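PDB 4RF6: arginine kinase from Anthopleura japonica, which catalyses the reversible transfer of a phosphoryl group from ATP to L-arginine, giving N(omega)-phospho-L-arginine and ADP, with two phosphagen kinase units fused in one chain. Local coordinates for residues 405-409 and 410-414. Sequence-based numbering, arbitrary orientation.
Sequences KGISL and YDCIN
OD2 of Asp411 is gripped twice: the backbone N of Ser408 donates to it over 2.9 Å along an almost straight line (174°), and Arg125 adds a salt bridge. The amide comes from above the carboxylate plane, 39° out of it, while Arg370 takes the other oxygen, OD1, in a second salt bridge. Held by two guanidinium groups and a backbone amide, the carboxylate is probably restrained in its rotation and favoured in its charged form. The exchange is reciprocal, because OG of Ser408 accepts from the backbone N of Asp411 at 3.0 Å. With chi1 at 72°, this hydroxyl is tucked between its own N and carbonyl carbon, where it faces the first turn of helix 409-418. Main-chain bonds continue the turn, from Cys412 N to Ser408 O at 3.3 Å and from Ile413 N to Leu409 O at 3.0 Å. CG2 of Ile407, just before the cap, lies 3.8 Å from CB of Asp411 and 3.9 Å from SG of Cys412, the latter pair in the positions of a hydrophobic staple; one turn apart, CD1 of Leu409 meets CG2 of Ile413 at 4.1 Å, both residues also packing on Leu440 of helix 438-448. With Ser408 as N-cap and Asp411 three residues on, the pair forms a classic capping box, which here starts a helix in the N-terminal domain of the second phosphagen kinase unit.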
ATOM      1  N   LYS A 405      -1.570 -13.268 -18.525  1.00 26.59           N
ATOM      2  CA  LYS A 405      -1.506 -12.260 -17.466  1.00 24.70           C
ATOM      3  C   LYS A 405      -0.211 -11.445 -17.494  1.00 23.55           C
ATOM      4  O   LYS A 405       0.024 -10.605 -16.617  1.00 24.15           O
ATOM      5  CB  LYS A 405      -1.717 -12.905 -16.093  1.00 26.32           C
ATOM      6  CG  LYS A 405      -3.100 -13.531 -15.928  1.00 29.95           C
ATOM      7  CD  LYS A 405      -3.248 -14.268 -14.605  1.00 35.68           C
ATOM      8  CE  LYS A 405      -4.633 -14.903 -14.463  1.00 39.56           C
ATOM      9  NZ  LYS A 405      -4.850 -16.017 -15.430  1.00 42.59           N
ATOM     10  N   GLY A 406       0.625 -11.692 -18.500  1.00 23.18           N
ATOM     11  CA  GLY A 406       1.822 -10.894 -18.719  1.00 22.11           C
ATOM     12  C   GLY A 406       3.092 -11.388 -18.038  1.00 24.23           C
ATOM     13  O   GLY A 406       4.086 -10.653 -17.954  1.00 23.67           O
ATOM     14  N   ILE A 407       3.075 -12.632 -17.563  1.00 27.25           N
ATOM     15  CA  ILE A 407       4.225 -13.180 -16.845  1.00 26.01           C
ATOM     16  C   ILE A 407       5.284 -13.727 -17.807  1.00 25.02           C
ATOM     17  O   ILE A 407       4.978 -14.552 -18.668  1.00 23.84           O
ATOM     18  CB  ILE A 407       3.807 -14.294 -15.851  1.00 23.42           C
ATOM     19  CG1 ILE A 407       2.591 -13.863 -15.028  1.00 17.94           C
ATOM     20  CG2 ILE A 407       4.971 -14.648 -14.924  1.00 22.94           C
ATOM     21  CD1 ILE A 407       2.838 -12.617 -14.161  1.00 18.03           C
ATOM     22  N   SER A 408       6.529 -13.275 -17.656  1.00 24.24           N
ATOM     23  CA  SER A 408       7.616 -13.795 -18.483  1.00 26.89           C
ATOM     24  C   SER A 408       8.411 -14.866 -17.742  1.00 28.07           C
ATOM     25  O   SER A 408       8.235 -15.068 -16.538  1.00 24.94           O
ATOM     26  CB  SER A 408       8.561 -12.676 -18.910  1.00 25.54           C
ATOM     27  OG  SER A 408       9.340 -12.236 -17.811  1.00 24.40           O
ATOM     28  N   LEU A 409       9.282 -15.557 -18.469  1.00 18.53           N
ATOM     29  CA  LEU A 409      10.206 -16.499 -17.844  1.00 21.15           C
ATOM     30  C   LEU A 409      11.073 -15.777 -16.826  1.00 19.36           C
ATOM     31  O   LEU A 409      11.327 -16.290 -15.732  1.00 19.57           O
ATOM     32  CB  LEU A 409      11.109 -17.151 -18.891  1.00 24.22           C
ATOM     33  CG  LEU A 409      12.154 -18.108 -18.320  1.00 27.44           C
ATOM     34  CD1 LEU A 409      11.483 -19.363 -17.807  1.00 22.90           C
ATOM     35  CD2 LEU A 409      13.220 -18.461 -19.352  1.00 32.29           C
ATOM     36  N   TYR A 410      11.536 -14.583 -17.187  1.00 18.35           N
ATOM     37  CA  TYR A 410      12.437 -13.851 -16.307  1.00 17.49           C
ATOM     38  C   TYR A 410      11.725 -13.429 -15.029  1.00 16.48           C
ATOM     39  O   TYR A 410      12.342 -13.404 -13.961  1.00 18.41           O
ATOM     40  CB  TYR A 410      13.062 -12.639 -17.006  1.00 20.82           C
ATOM     41  CG  TYR A 410      14.520 -12.448 -16.633  1.00 22.11           C
ATOM     42  CD1 TYR A 410      14.893 -12.191 -15.316  1.00 23.21           C
ATOM     43  CD2 TYR A 410      15.517 -12.532 -17.593  1.00 24.44           C
ATOM     44  CE1 TYR A 410      16.222 -12.025 -14.966  1.00 25.82           C
ATOM     45  CE2 TYR A 410      16.851 -12.364 -17.257  1.00 26.16           C
ATOM     46  CZ  TYR A 410      17.195 -12.112 -15.945  1.00 26.59           C
ATOM     47  OH  TYR A 410      18.519 -11.945 -15.606  1.00 26.78           O
ATOM     48  N   ASP A 411      10.436 -13.100 -15.133  1.00 15.82           N
ATOM     49  CA  ASP A 411       9.622 -12.873 -13.940  1.00 20.81           C
ATOM     50  C   ASP A 411       9.729 -14.080 -13.008  1.00 19.99           C
ATOM     51  O   ASP A 411       9.942 -13.935 -11.800  1.00 18.28           O
ATOM     52  CB  ASP A 411       8.146 -12.651 -14.307  1.00 18.20           C
ATOM     53  CG  ASP A 411       7.897 -11.301 -14.947  1.00 21.37           C
ATOM     54  OD1 ASP A 411       8.676 -10.367 -14.669  1.00 22.47           O
ATOM     55  OD2 ASP A 411       6.920 -11.176 -15.719  1.00 19.22           O
ATOM     56  N   CYS A 412       9.591 -15.273 -13.581  1.00 19.93           N
ATOM     57  CA  CYS A 412       9.572 -16.503 -12.788  1.00 15.31           C
ATOM     58  C   CYS A 412      10.908 -16.820 -12.130  1.00 15.76           C
ATOM     59  O   CYS A 412      10.947 -17.333 -11.013  1.00 15.90           O
ATOM     60  CB  CYS A 412       9.146 -17.687 -13.655  1.00 13.52           C
ATOM     61  SG  CYS A 412       7.421 -17.620 -14.163  1.00 19.46           S
ATOM     62  N   ILE A 413      12.005 -16.507 -12.815  1.00 12.60           N
ATOM     63  CA  ILE A 413      13.324 -16.889 -12.325  1.00 15.48           C
ATOM     64  C   ILE A 413      14.011 -15.767 -11.551  1.00 18.06           C
ATOM     65  O   ILE A 413      15.077 -15.972 -10.962  1.00 17.65           O
ATOM     66  CB  ILE A 413      14.234 -17.342 -13.485  1.00 21.21           C
ATOM     67  CG1 ILE A 413      14.698 -16.127 -14.297  1.00 24.19           C
ATOM     68  CG2 ILE A 413      13.502 -18.354 -14.371  1.00 18.26           C
ATOM     69  CD1 ILE A 413      15.741 -16.455 -15.338  1.00 25.61           C
ATOM     70  N   ASN A 414      13.393 -14.588 -11.534  1.00 20.69           N
ATOM     71  CA  ASN A 414      14.032 -13.395 -10.970  1.00 20.01           C
ATOM     72  C   ASN A 414      14.595 -13.565  -9.556  1.00 19.94           C
ATOM     73  O   ASN A 414      15.728 -13.170  -9.283  1.00 20.27           O
ATOM     74  CB  ASN A 414      13.095 -12.179 -11.039  1.00 20.92           C
ATOM     75  CG  ASN A 414      13.811 -10.881 -10.715  1.00 24.59           C
ATOM     76  OD1 ASN A 414      14.637 -10.406 -11.499  1.00 24.14           O
ATOM     77  ND2 ASN A 414      13.507 -10.303  -9.551  1.00 21.55           N
TER